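Local coordinates for MFP2B (Ascaris suum, PDB 2BJR), which enhances the polymerization of MSP that underlies amoeboid motility in Ascaris sperm, and carries a bound zinc ion, at residues P119-E124 against N159-A164; F198-P203 against Q264-I269; W300-V305 against V356-A361; D219-E224 against L317-K322. All coordinates share one frame; numbering follows the deposited sequence.

Interaction 1 of 4, residues P119-E124 against N159-A164; sequences PILWSE and NMLIIA. With SO4 (sulfate ion), chain E.
M160, a selenomethionine in this crystal, packs on I120 and W122 beside a single antiparallel bridge, in which L121 and L161 form a hydrogen-bonded pair. The bridge joins strand 117-122, an outer strand of one antiparallel sheet, to strand 161-166, the middle strand of another. L121 N bonds to L161 O (2.8 Å), and L161 N returns a bond to L121 O (2.9 Å); the short strand segments run at 142° to each other, N to C. Packing is tight on the M160 side. M160 CB lies 3.8 Å from I120 CG1, and the chain, extended beyond CG, carries M160 CE over one face of the W122 five-membered ring, 3.6 Å from the centroid, in a CH-pi contact; the selenium stands obliquely to the same ring, a Met-aromatic contact. F143 of strand 140-145 also touches I120, W122 and M160. Toward S123 and the exposed N159 the contact slackens, and S123 OG merely rests 3.7 Å from L161 CG. Past the bridge at the P119 end, one water accepts from I163 N and donates to P119 O. The indole edge meets a sulfate, probably from the crystallisation liquor: W122 NE1 donates to its O1 at 3.1 Å and less straightly to its O2.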
loop_
_atom_site.group_PDB
_atom_site.type_symbol
_atom_site.label_atom_id
_atom_site.label_comp_id
_atom_site.label_asym_id
_atom_site.label_seq_id
_atom_site.Cartn_x
_atom_site.Cartn_y
_atom_site.Cartn_z
ATOM N N PRO A 119 -8.451 16.510 -2.163
ATOM C CA PRO A 119 -8.528 15.109 -2.605
ATOM C C PRO A 119 -9.880 14.486 -2.345
ATOM O O PRO A 119 -10.515 14.779 -1.305
ATOM C CB PRO A 119 -7.441 14.430 -1.786
ATOM C CG PRO A 119 -6.503 15.533 -1.411
ATOM C CD PRO A 119 -7.357 16.732 -1.190
ATOM N N ILE A 120 -10.330 13.637 -3.270
ATOM C CA ILE A 120 -11.563 12.888 -3.113
ATOM C C ILE A 120 -11.359 11.478 -3.685
ATOM O O ILE A 120 -10.839 11.303 -4.798
ATOM C CB ILE A 120 -12.756 13.645 -3.693
ATOM C CG1 ILE A 120 -14.064 12.955 -3.351
ATOM C CG2 ILE A 120 -12.631 13.887 -5.186
ATOM C CD1 ILE A 120 -15.286 13.867 -3.631
ATOM N N LEU A 121 -11.701 10.495 -2.867
ATOM C CA LEU A 121 -11.584 9.084 -3.227
ATOM C C LEU A 121 -12.936 8.477 -3.532
ATOM O O LEU A 121 -13.798 8.366 -2.685
ATOM C CB LEU A 121 -10.897 8.329 -2.093
ATOM C CG LEU A 121 -10.674 6.852 -2.393
ATOM C CD1 LEU A 121 -9.675 6.603 -3.513
ATOM C CD2 LEU A 121 -10.194 6.207 -1.118
ATOM N N TRP A 122 -13.096 8.070 -4.778
ATOM C CA TRP A 122 -14.245 7.331 -5.250
ATOM C C TRP A 122 -13.997 5.858 -4.935
ATOM O O TRP A 122 -13.640 5.084 -5.784
ATOM C CB TRP A 122 -14.424 7.578 -6.746
ATOM C CG TRP A 122 -15.681 7.080 -7.390
ATOM C CD1 TRP A 122 -16.714 6.382 -6.811
ATOM C CD2 TRP A 122 -16.029 7.242 -8.757
ATOM N NE1 TRP A 122 -17.661 6.068 -7.754
ATOM C CE2 TRP A 122 -17.275 6.603 -8.958
ATOM C CE3 TRP A 122 -15.405 7.858 -9.848
ATOM C CZ2 TRP A 122 -17.904 6.566 -10.211
ATOM C CZ3 TRP A 122 -16.018 7.821 -11.070
ATOM C CH2 TRP A 122 -17.266 7.200 -11.246
ATOM N N SER A 123 -14.202 5.511 -3.678
ATOM C CA SER A 123 -13.809 4.230 -3.127
ATOM C C SER A 123 -14.571 3.051 -3.747
ATOM O O SER A 123 -14.007 1.957 -3.914
ATOM C CB SER A 123 -14.021 4.231 -1.578
ATOM O OG SER A 123 -15.193 4.997 -1.176
ATOM N N GLU A 124 -15.838 3.267 -4.049
ATOM C CA GLU A 124 -16.728 2.208 -4.533
ATOM C C GLU A 124 -16.877 2.132 -6.054
ATOM O O GLU A 124 -17.786 1.473 -6.542
ATOM C CB GLU A 124 -18.103 2.356 -3.883
ATOM C CG GLU A 124 -18.067 2.391 -2.368
ATOM C CD GLU A 124 -17.448 1.150 -1.773
ATOM O OE1 GLU A 124 -17.931 0.044 -2.063
ATOM O OE2 GLU A 124 -16.465 1.264 -1.010
ATOM N N ASN A 159 -20.966 9.406 -0.721
ATOM C CA ASN A 159 -20.220 8.346 -0.033
ATOM C C ASN A 159 -18.748 8.289 -0.428
ATOM O O ASN A 159 -18.007 7.432 0.059
ATOM C CB ASN A 159 -20.843 6.993 -0.331
ATOM C CG ASN A 159 -22.331 6.920 0.032
ATOM O OD1 ASN A 159 -23.128 6.322 -0.718
ATOM N ND2 ASN A 159 -22.705 7.537 1.132
HETATM N N MSE A 160 -18.304 9.181 -1.301
HETATM C CA MSE A 160 -16.865 9.283 -1.585
HETATM C C MSE A 160 -16.170 9.810 -0.333
HETATM O O MSE A 160 -16.800 10.425 0.530
HETATM C CB MSE A 160 -16.631 10.209 -2.793
HETATM C CG MSE A 160 -17.269 9.684 -4.012
HETATM SE SE MSE A 160 -16.649 10.612 -5.588
HETATM C CE MSE A 160 -17.918 9.870 -6.890
ATOM N N LEU A 161 -14.875 9.571 -0.224
ATOM C CA LEU A 161 -14.126 9.866 0.981
ATOM C C LEU A 161 -13.166 11.047 0.755
ATOM O O LEU A 161 -12.494 11.117 -0.250
ATOM C CB LEU A 161 -13.340 8.637 1.408
ATOM C CG LEU A 161 -14.128 7.337 1.544
ATOM C CD1 LEU A 161 -13.170 6.225 1.953
ATOM C CD2 LEU A 161 -15.210 7.522 2.555
ATOM N N ILE A 162 -13.081 11.924 1.750
ATOM C CA ILE A 162 -12.135 13.044 1.809
ATOM C C ILE A 162 -11.383 12.981 3.128
ATOM O O ILE A 162 -11.808 12.252 4.056
ATOM C CB ILE A 162 -12.874 14.384 1.635
ATOM C CG1 ILE A 162 -13.889 14.627 2.762
ATOM C CG2 ILE A 162 -13.592 14.364 0.333
ATOM C CD1 ILE A 162 -14.475 16.055 2.849
ATOM N N ILE A 163 -10.240 13.661 3.186
ATOM C CA ILE A 163 -9.383 13.659 4.377
ATOM C C ILE A 163 -9.726 14.810 5.329
ATOM O O ILE A 163 -9.747 15.992 4.909
ATOM C CB ILE A 163 -7.916 13.749 3.980
ATOM C CG1 ILE A 163 -7.497 12.515 3.173
ATOM C CG2 ILE A 163 -7.043 13.900 5.179
ATOM C CD1 ILE A 163 -6.162 12.677 2.456
ATOM N N ALA A 164 -9.958 14.464 6.599
ATOM C CA ALA A 164 -10.053 15.456 7.693
ATOM C C ALA A 164 -8.787 15.411 8.530
ATOM O O ALA A 164 -8.216 14.338 8.789
ATOM C CB ALA A 164 -11.279 15.157 8.575
HETATM S S SO4 E . -20.916 4.135 -7.921
HETATM O O1 SO4 E . -20.377 4.877 -6.776
HETATM O O2 SO4 E . -19.852 4.022 -8.897
HETATM O O3 SO4 E . -21.364 2.822 -7.404
HETATM O O4 SO4 E . -22.047 4.859 -8.449
HETATM O O HOH W 1 -9.483 15.373 1.064
#

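Interaction 2 of 4, residues F198-P203 against Q264-I269; sequences FRCGDP and QKIGSI
The R199 guanidinium has D202 OD2 over one face, offset toward the rim, while R199 NH2 makes a salt bridge to D202 OD1 (3.1 Å). Nearer the backbone, R199 CG passes 3.9 Å from S268 OG, which is hydrogen-bonded to F20 N. The ring of F198, leaving its strand partner I269, leans on I251, P205, I271 and Y273. F198 and R199 are the last two residues of strand 194-199, where its antiparallel pairing with strand 268-274 gives way to a type II turn from R199 to D202. D202 also holds the turn through OD2, which takes the R199 backbone N-H at 2.9 Å from above the carboxylate plane. Other partners of the guanidinium are D22, in a second salt bridge to NH2, and F20 O, bonded to NH1. Across the strands, F198 and I269 form a hydrogen-bonded pair: I269 N bonds to F198 O (2.9 Å), whereas F198 N reaches I269 O at a longer 3.3 Å. C200 N then adds a bond to G267 O. C200 CB points toward 264-269, and with SG anti to the carbonyl carbon (chi1 -71°) the sulfur of C200 settles 3.4 Å from I266 CG2 and 4.0 Å from I269 CG2.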
loop_
_atom_site.group_PDB
_atom_site.type_symbol
_atom_site.label_atom_id
_atom_site.label_comp_id
_atom_site.label_asym_id
_atom_site.label_seq_id
_atom_site.Cartn_x
_atom_site.Cartn_y
_atom_site.Cartn_z
ATOM N N PHE A 198 8.746 1.870 2.348
ATOM C CA PHE A 198 10.160 2.073 2.511
ATOM C C PHE A 198 10.847 2.035 1.177
ATOM O O PHE A 198 10.336 1.487 0.211
ATOM C CB PHE A 198 10.750 0.960 3.348
ATOM C CG PHE A 198 10.410 1.031 4.781
ATOM C CD1 PHE A 198 9.354 0.309 5.307
ATOM C CD2 PHE A 198 11.202 1.795 5.649
ATOM C CE1 PHE A 198 9.044 0.372 6.695
ATOM C CE2 PHE A 198 10.900 1.844 7.044
ATOM C CZ PHE A 198 9.818 1.137 7.541
ATOM N N ARG A 199 12.054 2.586 1.115
ATOM C CA ARG A 199 12.899 2.421 -0.055
ATOM C C ARG A 199 13.994 1.444 0.263
ATOM O O ARG A 199 14.509 1.451 1.360
ATOM C CB ARG A 199 13.521 3.736 -0.492
ATOM C CG ARG A 199 12.542 4.866 -0.861
ATOM C CD ARG A 199 13.262 6.214 -1.197
ATOM N NE ARG A 199 13.979 6.693 -0.022
ATOM C CZ ARG A 199 13.451 7.420 0.942
ATOM N NH1 ARG A 199 12.208 7.869 0.848
ATOM N NH2 ARG A 199 14.188 7.729 2.006
ATOM N N CYS A 200 14.406 0.654 -0.719
ATOM C CA CYS A 200 15.557 -0.203 -0.545
ATOM C C CYS A 200 16.739 0.672 -0.242
ATOM O O CYS A 200 16.843 1.796 -0.775
ATOM C CB CYS A 200 15.876 -0.984 -1.790
ATOM S SG CYS A 200 14.601 -2.200 -1.994
ATOM N N GLY A 201 17.544 0.184 0.693
ATOM C CA GLY A 201 18.666 0.936 1.251
ATOM C C GLY A 201 18.354 1.862 2.406
ATOM O O GLY A 201 19.297 2.388 2.996
ATOM N N ASP A 202 17.087 2.091 2.718
ATOM C CA ASP A 202 16.697 2.770 3.950
ATOM C C ASP A 202 17.140 1.865 5.110
ATOM O O ASP A 202 17.326 0.652 4.923
ATOM C CB ASP A 202 15.173 2.878 4.100
ATOM C CG ASP A 202 14.525 4.041 3.330
ATOM O OD1 ASP A 202 15.254 4.936 2.809
ATOM O OD2 ASP A 202 13.230 4.133 3.294
ATOM N N PRO A 203 17.254 2.428 6.316
ATOM C CA PRO A 203 17.506 1.618 7.507
ATOM C C PRO A 203 16.391 0.619 7.747
ATOM O O PRO A 203 15.236 0.923 7.425
ATOM C CB PRO A 203 17.550 2.660 8.640
ATOM C CG PRO A 203 17.936 3.946 7.979
ATOM C CD PRO A 203 17.184 3.872 6.642
ATOM N N GLN A 264 19.000 -4.857 -7.652
ATOM C CA GLN A 264 19.524 -3.510 -7.444
ATOM C C GLN A 264 18.622 -2.472 -8.096
ATOM O O GLN A 264 17.804 -2.803 -8.956
ATOM C CB GLN A 264 20.969 -3.398 -8.003
ATOM C CG GLN A 264 21.080 -3.530 -9.499
ATOM C CD GLN A 264 22.569 -3.480 -10.033
ATOM O OE1 GLN A 264 23.366 -2.608 -9.641
ATOM N NE2 GLN A 264 22.910 -4.408 -10.917
ATOM N N LYS A 265 18.760 -1.230 -7.632
ATOM C CA LYS A 265 17.991 -0.083 -8.103
ATOM C C LYS A 265 16.479 -0.352 -7.940
ATOM O O LYS A 265 15.669 -0.026 -8.811
ATOM C CB LYS A 265 18.351 0.266 -9.541
ATOM C CG LYS A 265 19.809 0.768 -9.691
ATOM C CD LYS A 265 20.106 1.225 -11.124
ATOM C CE LYS A 265 21.610 1.307 -11.373
ATOM N NZ LYS A 265 21.924 1.527 -12.815
ATOM N N ILE A 266 16.134 -0.973 -6.827
ATOM C CA ILE A 266 14.766 -1.455 -6.606
ATOM C C ILE A 266 13.841 -0.290 -6.211
ATOM O O ILE A 266 12.653 -0.232 -6.609
ATOM C CB ILE A 266 14.784 -2.550 -5.476
ATOM C CG1 ILE A 266 15.507 -3.822 -5.903
ATOM C CG2 ILE A 266 13.345 -2.897 -5.046
ATOM C CD1 ILE A 266 15.146 -4.297 -7.167
ATOM N N GLY A 267 14.362 0.646 -5.423
ATOM C CA GLY A 267 13.617 1.852 -5.082
ATOM C C GLY A 267 12.507 1.550 -4.056
ATOM O O GLY A 267 12.718 0.800 -3.104
ATOM N N SER A 268 11.335 2.124 -4.289
ATOM C CA SER A 268 10.203 2.036 -3.375
ATOM C C SER A 268 9.576 0.625 -3.347
ATOM O O SER A 268 9.267 0.066 -4.390
ATOM C CB SER A 268 9.152 3.076 -3.723
ATOM O OG SER A 268 9.554 4.386 -3.326
ATOM N N ILE A 269 9.427 0.072 -2.140
ATOM C CA ILE A 269 8.764 -1.216 -1.901
ATOM C C ILE A 269 7.780 -1.081 -0.756
ATOM O O ILE A 269 7.712 -0.044 -0.101
ATOM C CB ILE A 269 9.763 -2.337 -1.530
ATOM C CG1 ILE A 269 10.502 -1.984 -0.242
ATOM C CG2 ILE A 269 10.696 -2.597 -2.697
ATOM C CD1 ILE A 269 11.274 -3.195 0.326
HETATM O O HOH W 2 8.908 4.155 -0.784
#

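Interaction 3 of 4, residues W300-V305 against V356-A361; sequences WIPVHV and VLCRKA
K360 crosses the indole of W300 at about a right angle where strands 300-302 and 355-361 run antiparallel. K360 CB sits over one face of the six-membered ring of W300, 3.5 Å from the centroid and only 7° off the normal, a CH-pi contact. CG is anti to the backbone N (chi1 175°) and the chain runs out extended. K360 CD passes W300 NE1 at 3.8 Å, and the terminal K360 NZ donates to a water (3.1 Å) that also accepts from W300 NE1, so that the ammonium group and the indole N-H donate to one water. Next to this pair, I301 and R359 exchange two backbone bonds, I301 N to R359 O (2.8 Å) and R359 N to I301 O (2.9 Å), and V303 N adds another to L357 O. V303 CG2 also packs on L357 CD2 (3.8 Å). R359 reaches P302 O through a water held by NE, while its NH1 binds T191 O and its NH2 pairs with D368. Strand 355-361 lies in the sheet with strands 282-288, 300-302 and 313-319 as partners, while helix 289-292 packs on V356, C358 and W300.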
loop_
_atom_site.group_PDB
_atom_site.type_symbol
_atom_site.label_atom_id
_atom_site.label_comp_id
_atom_site.label_asym_id
_atom_site.label_seq_id
_atom_site.Cartn_x
_atom_site.Cartn_y
_atom_site.Cartn_z
ATOM N N TRP A 300 -8.529 -20.375 6.390
ATOM C CA TRP A 300 -7.223 -19.784 6.041
ATOM C C TRP A 300 -7.270 -19.272 4.606
ATOM O O TRP A 300 -7.703 -19.954 3.678
ATOM C CB TRP A 300 -6.065 -20.753 6.243
ATOM C CG TRP A 300 -5.770 -21.024 7.667
ATOM C CD1 TRP A 300 -6.208 -22.085 8.399
ATOM C CD2 TRP A 300 -4.974 -20.231 8.556
ATOM N NE1 TRP A 300 -5.738 -22.005 9.684
ATOM C CE2 TRP A 300 -4.990 -20.869 9.821
ATOM C CE3 TRP A 300 -4.271 -19.024 8.425
ATOM C CZ2 TRP A 300 -4.316 -20.362 10.931
ATOM C CZ3 TRP A 300 -3.612 -18.517 9.519
ATOM C CH2 TRP A 300 -3.641 -19.179 10.774
ATOM N N ILE A 301 -6.901 -18.022 4.415
ATOM C CA ILE A 301 -7.004 -17.417 3.110
ATOM C C ILE A 301 -5.589 -16.932 2.766
ATOM O O ILE A 301 -4.993 -16.247 3.575
ATOM C CB ILE A 301 -7.983 -16.232 3.152
ATOM C CG1 ILE A 301 -9.371 -16.662 3.693
ATOM C CG2 ILE A 301 -8.187 -15.625 1.801
ATOM C CD1 ILE A 301 -10.456 -15.565 3.495
ATOM N N PRO A 302 -5.067 -17.227 1.594
ATOM C CA PRO A 302 -3.781 -16.619 1.222
ATOM C C PRO A 302 -3.827 -15.089 1.288
ATOM O O PRO A 302 -4.840 -14.460 1.002
ATOM C CB PRO A 302 -3.553 -17.086 -0.226
ATOM C CG PRO A 302 -4.378 -18.329 -0.356
ATOM C CD PRO A 302 -5.614 -18.079 0.511
ATOM N N VAL A 303 -2.702 -14.486 1.649
ATOM C CA VAL A 303 -2.508 -13.061 1.510
ATOM C C VAL A 303 -2.427 -12.853 0.010
ATOM O O VAL A 303 -1.746 -13.603 -0.649
ATOM C CB VAL A 303 -1.220 -12.623 2.232
ATOM C CG1 VAL A 303 -0.789 -11.258 1.837
ATOM C CG2 VAL A 303 -1.461 -12.715 3.712
ATOM N N HIS A 304 -3.153 -11.884 -0.544
ATOM C CA HIS A 304 -3.132 -11.668 -1.980
ATOM C C HIS A 304 -3.241 -10.211 -2.337
ATOM O O HIS A 304 -3.922 -9.441 -1.656
ATOM C CB HIS A 304 -4.276 -12.418 -2.692
ATOM C CG HIS A 304 -5.643 -12.098 -2.168
ATOM N ND1 HIS A 304 -6.537 -11.290 -2.843
ATOM C CD2 HIS A 304 -6.270 -12.489 -1.034
ATOM C CE1 HIS A 304 -7.647 -11.170 -2.122
ATOM N NE2 HIS A 304 -7.516 -11.910 -1.026
ATOM N N VAL A 305 -2.551 -9.834 -3.399
ATOM C CA VAL A 305 -2.764 -8.537 -4.041
ATOM C C VAL A 305 -3.282 -8.840 -5.440
ATOM O O VAL A 305 -2.693 -9.630 -6.173
ATOM C CB VAL A 305 -1.478 -7.706 -4.051
ATOM C CG1 VAL A 305 -1.645 -6.489 -4.969
ATOM C CG2 VAL A 305 -1.144 -7.232 -2.631
ATOM N N VAL A 356 2.487 -21.192 1.545
ATOM C CA VAL A 356 1.890 -19.911 1.171
ATOM C C VAL A 356 1.540 -19.120 2.425
ATOM O O VAL A 356 1.009 -19.674 3.385
ATOM C CB VAL A 356 0.628 -20.137 0.298
ATOM C CG1 VAL A 356 -0.094 -18.861 -0.011
ATOM C CG2 VAL A 356 1.022 -20.808 -0.939
ATOM N N LEU A 357 1.803 -17.811 2.446
ATOM C CA LEU A 357 1.430 -17.003 3.615
ATOM C C LEU A 357 -0.087 -16.820 3.582
ATOM O O LEU A 357 -0.630 -16.311 2.597
ATOM C CB LEU A 357 2.124 -15.618 3.608
ATOM C CG LEU A 357 1.658 -14.749 4.796
ATOM C CD1 LEU A 357 2.082 -15.406 6.131
ATOM C CD2 LEU A 357 2.153 -13.346 4.700
ATOM N N CYS A 358 -0.756 -17.285 4.627
ATOM C CA CYS A 358 -2.189 -17.160 4.784
ATOM C C CYS A 358 -2.509 -16.445 6.075
ATOM O O CYS A 358 -1.624 -16.206 6.936
ATOM C CB CYS A 358 -2.852 -18.537 4.836
ATOM S SG CYS A 358 -2.566 -19.531 3.355
ATOM N N ARG A 359 -3.771 -16.039 6.153
ATOM C CA ARG A 359 -4.312 -15.456 7.342
ATOM C C ARG A 359 -5.724 -15.996 7.598
ATOM O O ARG A 359 -6.424 -16.426 6.695
ATOM C CB ARG A 359 -4.359 -13.924 7.251
ATOM C CG ARG A 359 -5.083 -13.362 6.088
ATOM C CD ARG A 359 -5.123 -11.844 6.101
ATOM N NE ARG A 359 -5.962 -11.303 5.060
ATOM C CZ ARG A 359 -6.500 -10.097 5.100
ATOM N NH1 ARG A 359 -6.201 -9.238 6.086
ATOM N NH2 ARG A 359 -7.343 -9.753 4.162
ATOM N N LYS A 360 -6.112 -15.922 8.862
ATOM C CA LYS A 360 -7.383 -16.466 9.340
ATOM C C LYS A 360 -8.001 -15.441 10.240
ATOM O O LYS A 360 -7.363 -15.004 11.199
ATOM C CB LYS A 360 -7.154 -17.728 10.177
ATOM C CG LYS A 360 -8.477 -18.267 10.807
ATOM C CD LYS A 360 -8.369 -19.768 11.187
ATOM C CE LYS A 360 -9.759 -20.321 11.713
ATOM N NZ LYS A 360 -9.935 -21.811 11.509
ATOM N N ALA A 361 -9.253 -15.130 9.975
ATOM C CA ALA A 361 -9.981 -14.175 10.771
ATOM C C ALA A 361 -10.178 -14.699 12.199
ATOM O O ALA A 361 -10.481 -15.883 12.412
ATOM C CB ALA A 361 -11.314 -13.912 10.180
HETATM O O HOH W 3 -7.138 -23.059 12.032
HETATM O O HOH W 4 -6.328 -12.767 2.606
#

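Interaction 4 of 4, residues D219-E224 against L317-K322; sequences DTLPGE and LIVDGK
K322 bends at chi2 (-60°), and D219 holds CG opposite its backbone N across the CA-CB bond (chi1 173°); together these turns bring the ammonium group to the carboxylate. K322 NZ meets D219 OD1 at 2.6 Å on the syn side, 16° out of the carboxylate plane, in a salt bridge with a hydrogen bond. The lysine does not stretch freely to its partner but folds over the intervening backbone: K322 CB lies 3.5 Å from D219 O, and K322 CD lies 3.5 Å from T220 O, so the aliphatic part covers the peptide while the charge goes to the acid. K322 closes a type I' turn that begins at V319 and makes the two-residue beta hairpin joining strands 313-319 and 322-329. V319 N bonds to K322 O, and K322 N bonds back to V319 O at 3.0 Å. Against this hairpin tip comes the loop 219-224, which turns away through a type II turn from L221 to E224. L221 is the loop's apolar contribution: L221 CD2 lies 3.6 Å from V319 O and 3.8 Å from K322 CB, with L221 CD1 a looser 4.3 Å from V319 CG1. Y339 and I324 of the same sheet also touch L221. Beside the salt bridge, D219 has a backbone bond to E323, whose O also takes part in a hydrogen bond with T220 OG1.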
loop_
_atom_site.group_PDB
_atom_site.type_symbol
_atom_site.label_atom_id
_atom_site.label_comp_id
_atom_site.label_asym_id
_atom_site.label_seq_id
_atom_site.Cartn_x
_atom_site.Cartn_y
_atom_site.Cartn_z
ATOM N N ASP A 219 16.461 -22.819 5.619
ATOM C CA ASP A 219 17.578 -23.571 5.011
ATOM C C ASP A 219 17.557 -23.240 3.532
ATOM O O ASP A 219 16.839 -23.867 2.756
ATOM C CB ASP A 219 17.382 -25.060 5.290
ATOM C CG ASP A 219 18.376 -25.963 4.575
ATOM O OD1 ASP A 219 19.441 -25.527 4.052
ATOM O OD2 ASP A 219 18.128 -27.189 4.500
ATOM N N THR A 220 18.277 -22.179 3.161
ATOM C CA THR A 220 18.046 -21.507 1.880
ATOM C C THR A 220 19.151 -21.741 0.837
ATOM O O THR A 220 20.059 -22.557 1.023
ATOM C CB THR A 220 17.732 -20.009 2.107
ATOM O OG1 THR A 220 17.234 -19.421 0.895
ATOM C CG2 THR A 220 18.973 -19.186 2.445
ATOM N N LEU A 221 19.036 -21.068 -0.290
ATOM C CA LEU A 221 19.963 -21.222 -1.370
ATOM C C LEU A 221 21.276 -20.471 -1.165
ATOM O O LEU A 221 21.356 -19.508 -0.417
ATOM C CB LEU A 221 19.333 -20.751 -2.663
ATOM C CG LEU A 221 18.211 -21.647 -3.162
ATOM C CD1 LEU A 221 17.407 -20.904 -4.242
ATOM C CD2 LEU A 221 18.801 -22.936 -3.725
ATOM N N PRO A 222 22.326 -20.942 -1.824
ATOM C CA PRO A 222 23.622 -20.246 -1.786
ATOM C C PRO A 222 23.492 -18.779 -2.177
ATOM O O PRO A 222 22.847 -18.431 -3.199
ATOM C CB PRO A 222 24.455 -20.998 -2.855
ATOM C CG PRO A 222 23.915 -22.360 -2.862
ATOM C CD PRO A 222 22.404 -22.186 -2.605
ATOM N N GLY A 223 24.090 -17.926 -1.353
ATOM C CA GLY A 223 24.095 -16.497 -1.558
ATOM C C GLY A 223 22.917 -15.761 -0.946
ATOM O O GLY A 223 22.858 -14.574 -0.985
ATOM N N GLU A 224 21.980 -16.466 -0.353
ATOM C CA GLU A 224 20.829 -15.819 0.237
ATOM C C GLU A 224 20.922 -15.798 1.747
ATOM O O GLU A 224 21.431 -16.740 2.383
ATOM C CB GLU A 224 19.568 -16.563 -0.193
ATOM C CG GLU A 224 19.365 -16.595 -1.691
ATOM C CD GLU A 224 19.163 -15.222 -2.297
ATOM O OE1 GLU A 224 18.513 -14.380 -1.677
ATOM O OE2 GLU A 224 19.697 -14.973 -3.382
ATOM N N LEU A 317 9.132 -21.242 -1.860
ATOM C CA LEU A 317 9.320 -22.324 -2.810
ATOM C C LEU A 317 10.400 -23.260 -2.296
ATOM O O LEU A 317 11.292 -22.836 -1.565
ATOM C CB LEU A 317 9.799 -21.774 -4.156
ATOM C CG LEU A 317 8.752 -21.153 -5.080
ATOM C CD1 LEU A 317 8.171 -19.927 -4.452
ATOM C CD2 LEU A 317 9.358 -20.863 -6.438
ATOM N N ILE A 318 10.311 -24.526 -2.695
ATOM C CA ILE A 318 11.388 -25.483 -2.495
ATOM C C ILE A 318 12.112 -25.688 -3.821
ATOM O O ILE A 318 11.528 -26.209 -4.762
ATOM C CB ILE A 318 10.837 -26.846 -2.009
ATOM C CG1 ILE A 318 10.000 -26.680 -0.749
ATOM C CG2 ILE A 318 11.973 -27.833 -1.792
ATOM C CD1 ILE A 318 10.717 -26.009 0.399
ATOM N N VAL A 319 13.358 -25.244 -3.889
ATOM C CA VAL A 319 14.179 -25.263 -5.087
ATOM C C VAL A 319 15.525 -25.899 -4.734
ATOM O O VAL A 319 16.245 -25.416 -3.843
ATOM C CB VAL A 319 14.429 -23.823 -5.593
ATOM C CG1 VAL A 319 15.441 -23.795 -6.784
ATOM C CG2 VAL A 319 13.164 -23.204 -5.983
ATOM N N ASP A 320 15.869 -26.997 -5.407
ATOM C CA ASP A 320 17.124 -27.681 -5.125
ATOM C C ASP A 320 17.107 -28.149 -3.668
ATOM O O ASP A 320 18.122 -28.124 -2.996
ATOM C CB ASP A 320 18.334 -26.745 -5.360
ATOM C CG ASP A 320 18.571 -26.408 -6.847
ATOM O OD1 ASP A 320 18.003 -27.107 -7.730
ATOM O OD2 ASP A 320 19.316 -25.448 -7.210
ATOM N N GLY A 321 15.953 -28.545 -3.163
ATOM C CA GLY A 321 15.827 -28.946 -1.768
ATOM C C GLY A 321 15.936 -27.842 -0.713
ATOM O O GLY A 321 15.888 -28.118 0.475
ATOM N N LYS A 322 16.024 -26.585 -1.141
ATOM C CA LYS A 322 16.180 -25.444 -0.234
ATOM C C LYS A 322 14.938 -24.552 -0.265
ATOM O O LYS A 322 14.208 -24.515 -1.258
ATOM C CB LYS A 322 17.387 -24.620 -0.665
ATOM C CG LYS A 322 18.723 -25.393 -0.639
ATOM C CD LYS A 322 19.018 -25.906 0.774
ATOM C CE LYS A 322 20.415 -26.533 0.879
ATOM N NZ LYS A 322 20.711 -26.982 2.259
#

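In the fold
From the N terminus, interaction 1 comes first: it closes a loop of 34 residues and ties two sheets within the first cytosolic motility protein range, in series with all that follows. The other three lie in the second range. Interaction 2 closes a 60-residue loop, but interaction 4 opens inside it, at 219-224, and closes only at 317-322, beyond the first segment of interaction 3; it therefore crosses both. Interaction 3 then closes at 356-361. Interactions 3 and 4 reach one sheet, through neighbouring strands 355-361 and 313-319, with nearest atoms about 7 Å apart. Interaction 4 joins that sheet's hairpin to the loop leading into strand 229-235, which pairs with strand 268-274 of interaction 2.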